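Local coordinates for protein mannitol dehydrogenase (Pseudomonas fluorescens, PDB 1M2W) that binds NAD(+) and D-mannitol side by side and probably catalyses the oxidation of the sugar alcohol to D-fructose, at residues F83-L88 and R97-I102; D230-M235 and Q365-Q370; E399-A404 and F469-G474. One frame throughout, in Å; residues are numbered along the deposited sequence.

Interaction 1: residues F83-L88 and R97-I102; sequences FTLYEL and RVIGSI
Phe-83, Thr-84 and Leu-85 pair with Ile-99, Val-98 and Arg-97 in an antiparallel beta hairpin of the Rossmann domain, where strand 83-87 lies between strand 96-107 and strand 256-258, which closes one side of the mixed sheet. The register follows from three successive bridges. Phe-83 with Ile-99 and Leu-85 with Arg-97 are hydrogen-bonded pairs; Thr-84 with Val-98 between them is the non-hydrogen-bonded pair, its CA atoms 4.4 Å apart. Ile-99 N meets Phe-83 O at 2.9 Å with an almost straight N-H...O angle of 174°, whereas the return bond from Phe-83 N to Ile-99 O is weak at 3.4 Å. At the other pair both bonds are sound: Leu-85 N to Arg-97 O measures 2.7 Å and Arg-97 N to Leu-85 O 3.1 Å. The N-to-C directions of the short strand segments are 137° apart, so the two strands are markedly twisted against each other.

Side chains alternate between the faces. Thr-84 and Val-98 share one, where both touch Leu-3 of the N-terminal region. Phe-83, Leu-85, Arg-97 and Ile-99 share the other: the last three touch helix 42-51, the Phe-83 ring makes a cation-pi contact with Arg-39, and the polar end of Arg-97 leads away to a salt bridge with Glu-95. CG of Phe-83 stands between the backbone N and the carbonyl carbon (chi1 63°), which swings the ring over its cross-strand neighbour. CB of Ile-99 therefore lies under one ring face in a CH-pi contact, 3.8 Å from the Phe-83 ring centroid, and CG1 of the same isoleucine rests against Leu-85 CB. The Ile-102 side chain points toward the ring, its CD1 reaching Phe-83 CE2 at 3.8 Å, while Ile-99 CG2 lies 3.4 Å from Phe-83 CZ.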
loop_
_atom_site.group_PDB
_atom_site.type_symbol
_atom_site.label_atom_id
_atom_site.label_comp_id
_atom_site.label_asym_id
_atom_site.label_seq_id
_atom_site.Cartn_x
_atom_site.Cartn_y
_atom_site.Cartn_z
ATOM N N PHE A 83 -1.752 19.981 6.102
ATOM C CA PHE A 83 -0.661 19.140 6.634
ATOM C C PHE A 83 0.536 19.375 5.749
ATOM O O PHE A 83 0.369 19.788 4.592
ATOM C CB PHE A 83 -1.012 17.624 6.707
ATOM C CG PHE A 83 -1.286 16.987 5.359
ATOM C CD1 PHE A 83 -0.251 16.388 4.620
ATOM C CD2 PHE A 83 -2.570 17.029 4.813
ATOM C CE1 PHE A 83 -0.501 15.841 3.342
ATOM C CE2 PHE A 83 -2.821 16.478 3.520
ATOM C CZ PHE A 83 -1.797 15.898 2.810
ATOM N N THR A 84 1.730 19.096 6.271
ATOM C CA THR A 84 2.958 19.321 5.504
ATOM C C THR A 84 3.430 18.034 4.841
ATOM O O THR A 84 3.497 16.990 5.514
ATOM C CB THR A 84 4.121 19.792 6.440
ATOM O OG1 THR A 84 3.680 20.857 7.278
ATOM C CG2 THR A 84 5.324 20.277 5.619
ATOM N N LEU A 85 3.700 18.113 3.530
ATOM C CA LEU A 85 4.289 17.005 2.803
ATOM C C LEU A 85 5.792 17.315 2.863
ATOM O O LEU A 85 6.261 18.308 2.304
ATOM C CB LEU A 85 3.773 16.995 1.367
ATOM C CG LEU A 85 4.334 15.847 0.526
ATOM C CD1 LEU A 85 3.230 15.289 -0.327
ATOM C CD2 LEU A 85 5.466 16.330 -0.340
ATOM N N TYR A 86 6.553 16.431 3.506
ATOM C CA TYR A 86 7.987 16.693 3.753
ATOM C C TYR A 86 8.869 15.719 3.004
ATOM O O TYR A 86 9.032 14.573 3.435
ATOM C CB TYR A 86 8.167 16.581 5.284
ATOM C CG TYR A 86 9.514 16.921 5.842
ATOM C CD1 TYR A 86 10.432 17.680 5.118
ATOM C CD2 TYR A 86 9.855 16.512 7.127
ATOM C CE1 TYR A 86 11.700 18.040 5.677
ATOM C CE2 TYR A 86 11.115 16.871 7.690
ATOM C CZ TYR A 86 12.007 17.622 6.947
ATOM O OH TYR A 86 13.261 17.905 7.460
ATOM N N GLU A 87 9.408 16.148 1.855
ATOM C CA GLU A 87 10.246 15.246 1.076
ATOM C C GLU A 87 11.629 15.100 1.708
ATOM O O GLU A 87 12.234 16.091 2.143
ATOM C CB GLU A 87 10.420 15.752 -0.371
ATOM C CG GLU A 87 9.140 15.830 -1.149
ATOM C CD GLU A 87 9.358 16.218 -2.608
ATOM O OE1 GLU A 87 10.442 16.746 -2.942
ATOM O OE2 GLU A 87 8.427 16.000 -3.400
ATOM N N LEU A 88 12.115 13.870 1.790
ATOM C CA LEU A 88 13.454 13.630 2.335
ATOM C C LEU A 88 14.208 12.779 1.323
ATOM O O LEU A 88 13.699 11.780 0.830
ATOM C CB LEU A 88 13.392 12.910 3.680
ATOM C CG LEU A 88 12.866 13.769 4.842
ATOM C CD1 LEU A 88 12.794 12.875 6.112
ATOM C CD2 LEU A 88 13.804 14.976 5.081
ATOM N N ARG A 97 6.182 21.283 1.519
ATOM C CA ARG A 97 4.960 21.895 0.976
ATOM C C ARG A 97 3.738 21.666 1.830
ATOM O O ARG A 97 3.544 20.557 2.314
ATOM C CB ARG A 97 4.696 21.294 -0.402
ATOM C CG ARG A 97 3.343 21.684 -1.048
ATOM C CD ARG A 97 3.202 20.989 -2.421
ATOM N NE ARG A 97 4.173 21.532 -3.382
ATOM C CZ ARG A 97 4.033 22.695 -4.006
ATOM N NH1 ARG A 97 2.971 23.452 -3.781
ATOM N NH2 ARG A 97 4.976 23.108 -4.877
ATOM N N VAL A 98 2.895 22.693 1.994
ATOM C CA VAL A 98 1.654 22.522 2.742
ATOM C C VAL A 98 0.584 22.093 1.720
ATOM O O VAL A 98 0.391 22.749 0.699
ATOM C CB VAL A 98 1.219 23.819 3.418
ATOM C CG1 VAL A 98 -0.174 23.638 4.072
ATOM C CG2 VAL A 98 2.233 24.169 4.514
ATOM N N ILE A 99 -0.100 20.993 2.024
ATOM C CA ILE A 99 -1.128 20.421 1.175
ATOM C C ILE A 99 -2.506 20.839 1.693
ATOM O O ILE A 99 -2.782 20.736 2.920
ATOM C CB ILE A 99 -1.041 18.870 1.177
ATOM C CG1 ILE A 99 0.339 18.441 0.634
ATOM C CG2 ILE A 99 -2.217 18.237 0.334
ATOM C CD1 ILE A 99 0.588 18.834 -0.824
ATOM N N GLY A 100 -3.369 21.273 0.769
ATOM C CA GLY A 100 -4.688 21.729 1.171
ATOM C C GLY A 100 -5.849 21.033 0.497
ATOM O O GLY A 100 -6.985 21.525 0.528
ATOM N N SER A 101 -5.585 19.884 -0.095
ATOM C CA SER A 101 -6.614 19.184 -0.834
ATOM C C SER A 101 -7.563 18.322 -0.015
ATOM O O SER A 101 -8.515 17.803 -0.579
ATOM C CB SER A 101 -5.981 18.317 -1.901
ATOM O OG SER A 101 -5.018 17.457 -1.320
ATOM N N ILE A 102 -7.294 18.138 1.273
ATOM C CA ILE A 102 -8.216 17.353 2.126
ATOM C C ILE A 102 -8.933 18.418 2.944
ATOM O O ILE A 102 -8.283 19.230 3.595
ATOM C CB ILE A 102 -7.475 16.391 3.066
ATOM C CG1 ILE A 102 -6.754 15.320 2.248
ATOM C CG2 ILE A 102 -8.496 15.747 4.038
ATOM C CD1 ILE A 102 -5.869 14.331 3.093
#

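Interaction 2: residues D230-M235 and Q365-Q370; sequences DRITPM and QAIADQ. With NAD (nicotinamide-adenine-dinucleotide), chain C; MTL (D-mannitol), chain D.
Met-235 N donates to Gln-370 OE1 at 2.9 Å, the shortest polar bond between segments 230-235 and 365-370, and Gln-370 NE2 returns a bond of 3.0 Å to Met-235 O. One side-chain amide thus reads both backbone groups of a single residue, which fixes its rotation. The fit is uneven: Met-235 O lies near the plane of the amide, yet NE2 stands 40° above the plane of the Met-235 carbonyl. A bend at chi2 of Gln-370 (95°) folds the amide back onto this backbone, and CE of Met-235, a selenomethionine, lies against CB and CD of Gln-370.

Next along the loop, the Pro-234 ring presses on Ile-367 at about a right angle, CG to CG1 at 3.3 Å, tighter than usual for carbons. Asp-369 OD1 comes within 3.4 Å of Pro-234 CA, but the stronger partner of this oxygen is Arg-373, which also binds the mannitol. OD2 of the same carboxylate lies by Ile-232 CG2.

The same loop also meets the ligands. Mannitol O1 donates to Asp-230 OD1 at 2.6 Å, an oxygen that also takes a salt bridge from Arg-361, and accepts from Arg-231 N at 2.9 Å. Thr-233 N donates to the nicotinamide oxygen O7N of NAD at 3.0 Å, while the bond from N7N to Thr-233 O is weak, so backbone atoms orient the carboxamide. A cofactor-binding loop of the Rossmann domain braced by a loop of the mainly helical C-terminal domain is what an interdomain active-site cleft of this dehydrogenase family presents.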
loop_
_atom_site.group_PDB
_atom_site.type_symbol
_atom_site.label_atom_id
_atom_site.label_comp_id
_atom_site.label_asym_id
_atom_site.label_seq_id
_atom_site.Cartn_x
_atom_site.Cartn_y
_atom_site.Cartn_z
ATOM N N ASP A 230 2.895 4.530 -6.854
ATOM C CA ASP A 230 4.247 4.405 -6.293
ATOM C C ASP A 230 4.759 5.680 -5.604
ATOM O O ASP A 230 4.794 6.746 -6.224
ATOM C CB ASP A 230 5.232 4.059 -7.452
ATOM C CG ASP A 230 6.665 3.696 -6.978
ATOM O OD1 ASP A 230 6.906 3.593 -5.755
ATOM O OD2 ASP A 230 7.553 3.511 -7.848
ATOM N N ARG A 231 5.089 5.562 -4.310
ATOM C CA ARG A 231 5.762 6.624 -3.580
ATOM C C ARG A 231 6.127 6.058 -2.203
ATOM O O ARG A 231 5.235 5.668 -1.444
ATOM C CB ARG A 231 4.909 7.876 -3.378
ATOM C CG ARG A 231 5.804 9.038 -2.855
ATOM C CD ARG A 231 5.154 10.394 -2.923
ATOM N NE ARG A 231 6.169 11.428 -3.188
ATOM C CZ ARG A 231 5.897 12.698 -3.462
ATOM N NH1 ARG A 231 4.648 13.135 -3.490
ATOM N NH2 ARG A 231 6.889 13.542 -3.768
ATOM N N ILE A 232 7.432 5.970 -1.896
ATOM C CA ILE A 232 7.841 5.440 -0.601
ATOM C C ILE A 232 7.484 6.466 0.473
ATOM O O ILE A 232 7.868 7.640 0.403
ATOM C CB ILE A 232 9.323 5.108 -0.615
ATOM C CG1 ILE A 232 9.561 3.951 -1.621
ATOM C CG2 ILE A 232 9.812 4.735 0.800
ATOM C CD1 ILE A 232 11.059 3.741 -1.929
ATOM N N THR A 233 6.734 6.004 1.465
ATOM C CA THR A 233 6.235 6.861 2.553
ATOM C C THR A 233 6.418 6.133 3.895
ATOM O O THR A 233 5.661 5.221 4.223
ATOM C CB THR A 233 4.697 7.127 2.309
ATOM O OG1 THR A 233 4.525 7.648 0.974
ATOM C CG2 THR A 233 4.141 8.169 3.307
ATOM N N PRO A 234 7.416 6.521 4.686
ATOM C CA PRO A 234 7.670 5.894 5.998
ATOM C C PRO A 234 6.563 6.161 7.023
ATOM O O PRO A 234 5.649 7.016 6.830
ATOM C CB PRO A 234 8.960 6.586 6.488
ATOM C CG PRO A 234 9.581 7.159 5.249
ATOM C CD PRO A 234 8.402 7.586 4.398
HETATM N N MSE A 235 6.637 5.442 8.144
HETATM C CA MSE A 235 5.672 5.705 9.200
HETATM C C MSE A 235 6.072 6.999 9.890
HETATM O O MSE A 235 7.249 7.395 9.931
HETATM C CB MSE A 235 5.655 4.571 10.235
HETATM C CG MSE A 235 5.339 3.218 9.603
HETATM SE SE MSE A 235 5.257 1.782 10.999
HETATM C CE MSE A 235 7.080 1.842 11.666
ATOM N N GLN A 365 19.345 7.706 2.194
ATOM C CA GLN A 365 19.705 7.664 3.607
ATOM C C GLN A 365 18.863 8.617 4.465
ATOM O O GLN A 365 18.574 8.335 5.621
ATOM C CB GLN A 365 21.183 8.057 3.773
ATOM C CG GLN A 365 22.140 7.307 2.841
ATOM C CD GLN A 365 22.390 5.869 3.263
ATOM O OE1 GLN A 365 22.817 5.614 4.391
ATOM N NE2 GLN A 365 22.138 4.909 2.342
ATOM N N ALA A 366 18.440 9.722 3.878
ATOM C CA ALA A 366 17.701 10.734 4.634
ATOM C C ALA A 366 16.294 10.334 5.045
ATOM O O ALA A 366 15.763 10.809 6.049
ATOM C CB ALA A 366 17.633 12.037 3.800
ATOM N N ILE A 367 15.680 9.443 4.288
ATOM C CA ILE A 367 14.280 9.113 4.589
ATOM C C ILE A 367 14.020 8.211 5.788
ATOM O O ILE A 367 12.937 8.273 6.370
ATOM C CB ILE A 367 13.581 8.533 3.303
ATOM C CG1 ILE A 367 12.055 8.513 3.459
ATOM C CG2 ILE A 367 14.120 7.154 2.950
ATOM C CD1 ILE A 367 11.359 8.405 2.089
ATOM N N ALA A 368 14.978 7.365 6.149
ATOM C CA ALA A 368 14.780 6.452 7.295
ATOM C C ALA A 368 13.476 5.626 7.268
ATOM O O ALA A 368 12.670 5.644 8.215
ATOM C CB ALA A 368 14.858 7.262 8.635
ATOM N N ASP A 369 13.270 4.879 6.195
ATOM C CA ASP A 369 12.073 4.058 6.074
ATOM C C ASP A 369 12.287 2.828 6.985
ATOM O O ASP A 369 13.314 2.173 6.898
ATOM C CB ASP A 369 11.922 3.639 4.611
ATOM C CG ASP A 369 10.556 3.034 4.336
ATOM O OD1 ASP A 369 9.668 3.242 5.175
ATOM O OD2 ASP A 369 10.366 2.382 3.293
ATOM N N GLN A 370 11.334 2.565 7.869
ATOM C CA GLN A 370 11.435 1.498 8.870
ATOM C C GLN A 370 11.206 0.100 8.339
ATOM O O GLN A 370 10.207 -0.132 7.676
ATOM C CB GLN A 370 10.418 1.743 9.983
ATOM C CG GLN A 370 10.511 3.155 10.578
ATOM C CD GLN A 370 9.543 4.162 9.961
ATOM O OE1 GLN A 370 9.010 3.944 8.891
ATOM N NE2 GLN A 370 9.325 5.294 10.664
HETATM P PA NAD C . -0.853 3.930 7.171
HETATM O O1A NAD C . -0.610 2.928 8.177
HETATM O O2A NAD C . -0.341 5.379 7.237
HETATM O O5B NAD C . -2.448 4.021 6.918
HETATM C C5B NAD C . -3.171 2.813 6.560
HETATM C C4B NAD C . -4.620 3.368 6.437
HETATM O O4B NAD C . -5.481 2.204 6.051
HETATM C C3B NAD C . -5.263 3.814 7.769
HETATM O O3B NAD C . -6.209 4.790 7.373
HETATM C C2B NAD C . -5.889 2.533 8.302
HETATM O O2B NAD C . -6.830 2.682 9.378
HETATM C C1B NAD C . -6.531 2.015 7.015
HETATM N N9A NAD C . -6.886 0.620 7.082
HETATM C C8A NAD C . -6.185 -0.499 7.499
HETATM N N7A NAD C . -6.862 -1.632 7.375
HETATM C C5A NAD C . -8.085 -1.204 6.842
HETATM C C6A NAD C . -9.208 -1.952 6.482
HETATM N N6A NAD C . -9.326 -3.280 6.573
HETATM N N1A NAD C . -10.327 -1.242 5.972
HETATM C C2A NAD C . -10.303 0.160 5.830
HETATM N N3A NAD C . -9.192 0.939 6.165
HETATM C C4A NAD C . -8.104 0.191 6.672
HETATM O O3 NAD C . -0.328 3.339 5.787
HETATM P PN NAD C . 0.003 3.933 4.343
HETATM O O1N NAD C . 1.427 4.355 4.231
HETATM O O2N NAD C . -1.023 4.957 4.087
HETATM O O5D NAD C . -0.212 2.614 3.420
HETATM C C5D NAD C . -1.607 2.273 3.114
HETATM C C4D NAD C . -1.706 1.450 1.852
HETATM O O4D NAD C . -1.527 2.177 0.609
HETATM C C3D NAD C . -0.779 0.188 1.727
HETATM O O3D NAD C . -1.247 -0.897 2.492
HETATM C C2D NAD C . -0.664 -0.050 0.209
HETATM O O2D NAD C . -1.637 -0.936 -0.418
HETATM C C1D NAD C . -0.706 1.369 -0.332
HETATM N N1N NAD C . 0.648 1.967 -0.477
HETATM C C2N NAD C . 1.539 2.420 0.562
HETATM C C3N NAD C . 2.799 2.908 0.130
HETATM C C7N NAD C . 3.838 3.360 1.158
HETATM O O7N NAD C . 5.070 3.659 0.745
HETATM N N7N NAD C . 3.455 3.346 2.408
HETATM C C4N NAD C . 3.134 2.931 -1.273
HETATM C C5N NAD C . 2.196 2.480 -2.235
HETATM C C6N NAD C . 0.970 1.998 -1.856
HETATM O O1 MTL D . 5.488 2.708 -3.757
HETATM C C1 MTL D . 6.306 1.916 -2.873
HETATM C C2 MTL D . 5.363 1.208 -1.900
HETATM O O2 MTL D . 4.424 0.347 -2.603
HETATM C C3 MTL D . 6.160 0.426 -0.850
HETATM O O3 MTL D . 6.803 1.399 0.023
HETATM C C4 MTL D . 5.212 -0.474 -0.017
HETATM O O4 MTL D . 4.471 0.321 0.915
HETATM C C5 MTL D . 6.030 -1.505 0.762
HETATM O O5 MTL D . 6.669 -2.406 -0.141
HETATM C C6 MTL D . 5.121 -2.317 1.761
HETATM O O6 MTL D . 5.889 -3.410 2.260
#

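Interaction 3: residues E399-A404 and F469-G474; sequences ETERAA and FERCYG
Glu-401, in the first turn of helix 401-413, reaches across to Arg-471 and Cys-472 of helix 463-489. CG extends anti to the backbone N (chi1 -161°) and the chain stays stretched beyond it, which carries the carboxylate across to helix 463-489. CB lies loosely, 4.1 Å from Arg-471 NH2. CG rests on Cys-472 SG at 3.6 Å, the apolar step of the path. CD comes 3.5 Å from Arg-471 NE. At the tip, OE1 takes the salt bridge: NH2 of Arg-471 donates at 3.0 Å, and NE of the same residue adds a weak bond of 3.2 Å. OE2 has only looser neighbours across the contact, Arg-471 NE at 3.9 Å and Cys-472 SG. Both donors therefore converge on one oxygen instead of pairing with two. The planes are consistent with this: carboxylate and guanidinium are turned 76° apart, and although OE1 sits at the guanidinium edge, near its plane, NH2 approaches it from 52° above the carboxylate plane.

Glu-399 completes the network. Its OE1 accepts from Glu-401 N at 3.0 Å through the anti lone pair, a capping bond at the start of the helix, and also forms a long salt bridge to Arg-471 NH2. Deeper in, Ala-404 CB packs on the backbone of Phe-469, 3.7 Å from its N.

With an alanine in place of Glu-401, Arg-471 would probably keep, within these two segments, only the long bridge to Glu-399, and a gap would open beside Cys-472 SG.

Lys-491 also bridges to Glu-401 OE1, so this oxygen collects positive charge from two side chains, which would be expected to keep the carboxylate ionised: a salt-bridge network beside the buried packing of Ala-404, Phe-469 and Cys-472, far from the ligands.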
loop_
_atom_site.group_PDB
_atom_site.type_symbol
_atom_site.label_atom_id
_atom_site.label_comp_id
_atom_site.label_asym_id
_atom_site.label_seq_id
_atom_site.Cartn_x
_atom_site.Cartn_y
_atom_site.Cartn_z
ATOM N N GLU A 399 15.420 -21.889 -11.199
ATOM C CA GLU A 399 15.990 -21.843 -9.846
ATOM C C GLU A 399 15.094 -21.032 -8.907
ATOM O O GLU A 399 14.811 -19.865 -9.170
ATOM C CB GLU A 399 17.380 -21.186 -9.883
ATOM C CG GLU A 399 18.016 -21.061 -8.496
ATOM C CD GLU A 399 18.204 -22.418 -7.847
ATOM O OE1 GLU A 399 17.487 -22.773 -6.874
ATOM O OE2 GLU A 399 19.081 -23.161 -8.348
ATOM N N THR A 400 14.660 -21.649 -7.806
ATOM C CA THR A 400 13.785 -20.952 -6.866
ATOM C C THR A 400 14.480 -20.493 -5.576
ATOM O O THR A 400 13.864 -19.785 -4.764
ATOM C CB THR A 400 12.579 -21.853 -6.440
ATOM O OG1 THR A 400 13.061 -23.013 -5.758
ATOM C CG2 THR A 400 11.728 -22.260 -7.664
ATOM N N GLU A 401 15.743 -20.871 -5.375
ATOM C CA GLU A 401 16.402 -20.557 -4.097
ATOM C C GLU A 401 16.419 -19.096 -3.646
ATOM O O GLU A 401 16.231 -18.836 -2.461
ATOM C CB GLU A 401 17.830 -21.111 -4.052
ATOM C CG GLU A 401 18.375 -21.216 -2.608
ATOM C CD GLU A 401 19.700 -22.024 -2.515
ATOM O OE1 GLU A 401 19.962 -22.849 -3.436
ATOM O OE2 GLU A 401 20.460 -21.832 -1.521
ATOM N N ARG A 402 16.627 -18.145 -4.534
ATOM C CA ARG A 402 16.630 -16.739 -4.063
ATOM C C ARG A 402 15.243 -16.332 -3.541
ATOM O O ARG A 402 15.127 -15.612 -2.528
ATOM C CB ARG A 402 17.038 -15.778 -5.163
ATOM C CG ARG A 402 18.544 -15.814 -5.473
ATOM C CD ARG A 402 18.856 -15.029 -6.749
ATOM N NE ARG A 402 18.229 -15.633 -7.919
ATOM C CZ ARG A 402 18.779 -16.589 -8.668
ATOM N NH1 ARG A 402 20.000 -17.073 -8.395
ATOM N NH2 ARG A 402 18.094 -17.098 -9.672
ATOM N N ALA A 403 14.209 -16.773 -4.256
ATOM C CA ALA A 403 12.834 -16.480 -3.872
ATOM C C ALA A 403 12.447 -17.283 -2.613
ATOM O O ALA A 403 11.704 -16.787 -1.733
ATOM C CB ALA A 403 11.883 -16.815 -5.050
ATOM N N ALA A 404 12.919 -18.524 -2.519
ATOM C CA ALA A 404 12.607 -19.325 -1.343
ATOM C C ALA A 404 13.244 -18.710 -0.098
ATOM O O ALA A 404 12.699 -18.839 1.024
ATOM C CB ALA A 404 13.137 -20.776 -1.508
ATOM N N PHE A 469 13.458 -24.041 0.235
ATOM C CA PHE A 469 12.966 -23.412 1.446
ATOM C C PHE A 469 13.621 -24.018 2.680
ATOM O O PHE A 469 14.128 -23.301 3.559
ATOM C CB PHE A 469 11.449 -23.580 1.548
ATOM C CG PHE A 469 10.894 -23.161 2.895
ATOM C CD1 PHE A 469 10.614 -21.802 3.163
ATOM C CD2 PHE A 469 10.732 -24.094 3.904
ATOM C CE1 PHE A 469 10.184 -21.386 4.425
ATOM C CE2 PHE A 469 10.303 -23.699 5.169
ATOM C CZ PHE A 469 10.024 -22.342 5.444
ATOM N N GLU A 470 13.604 -25.346 2.766
ATOM C CA GLU A 470 14.185 -25.989 3.940
ATOM C C GLU A 470 15.672 -25.710 4.129
ATOM O O GLU A 470 16.104 -25.458 5.263
ATOM C CB GLU A 470 13.932 -27.506 3.900
ATOM C CG GLU A 470 12.428 -27.793 3.981
ATOM C CD GLU A 470 12.088 -29.275 4.017
ATOM O OE1 GLU A 470 12.891 -30.090 3.528
ATOM O OE2 GLU A 470 11.001 -29.619 4.511
ATOM N N ARG A 471 16.450 -25.730 3.055
ATOM C CA ARG A 471 17.881 -25.498 3.218
ATOM C C ARG A 471 18.176 -24.034 3.547
ATOM O O ARG A 471 19.075 -23.743 4.344
ATOM C CB ARG A 471 18.690 -25.983 1.999
ATOM C CG ARG A 471 18.371 -25.378 0.662
ATOM C CD ARG A 471 19.229 -26.046 -0.455
ATOM N NE ARG A 471 19.004 -25.404 -1.751
ATOM C CZ ARG A 471 18.228 -25.878 -2.728
ATOM N NH1 ARG A 471 17.575 -27.037 -2.609
ATOM N NH2 ARG A 471 18.076 -25.154 -3.828
ATOM N N CYS A 472 17.386 -23.126 2.980
ATOM C CA CYS A 472 17.562 -21.705 3.295
ATOM C C CYS A 472 17.239 -21.473 4.775
ATOM O O CYS A 472 17.950 -20.735 5.457
ATOM C CB CYS A 472 16.611 -20.836 2.447
ATOM S SG CYS A 472 17.170 -20.603 0.767
ATOM N N TYR A 473 16.134 -22.057 5.251
ATOM C CA TYR A 473 15.750 -21.867 6.635
ATOM C C TYR A 473 16.832 -22.449 7.555
ATOM O O TYR A 473 17.291 -21.775 8.470
ATOM C CB TYR A 473 14.395 -22.517 6.911
ATOM C CG TYR A 473 13.974 -22.422 8.363
ATOM C CD1 TYR A 473 13.314 -21.286 8.844
ATOM C CD2 TYR A 473 14.269 -23.448 9.266
ATOM C CE1 TYR A 473 12.951 -21.174 10.193
ATOM C CE2 TYR A 473 13.923 -23.339 10.633
ATOM C CZ TYR A 473 13.262 -22.199 11.083
ATOM O OH TYR A 473 12.928 -22.061 12.425
ATOM N N GLY A 474 17.282 -23.677 7.289
ATOM C CA GLY A 474 18.317 -24.255 8.135
ATOM C C GLY A 474 19.575 -23.400 8.139
ATOM O O GLY A 474 20.212 -23.172 9.189
#

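Overall arrangement
Interactions 1 and 2 are neighbours, with centres 15 Å apart, and they touch directly. Glu-87 OE2 of the hairpin forms a 2.9 Å salt bridge with Arg-231 NH2 of the ligand-binding loop, and Leu-88 CD1 packs 3.6 Å from Ala-366 O, so the end of strand 83-87 and the residue after it meet both segments of interaction 2. Interaction 2 itself borders the NAD and the mannitol; in interaction 1 the Leu-85 side chain is still about 13 Å from the mannitol. Interaction 3 stands apart within the C-terminal domain, its centre 28 Å from that of interaction 2 and 42 Å from that of interaction 1, on the opposite side of the chain's centre from the hairpin.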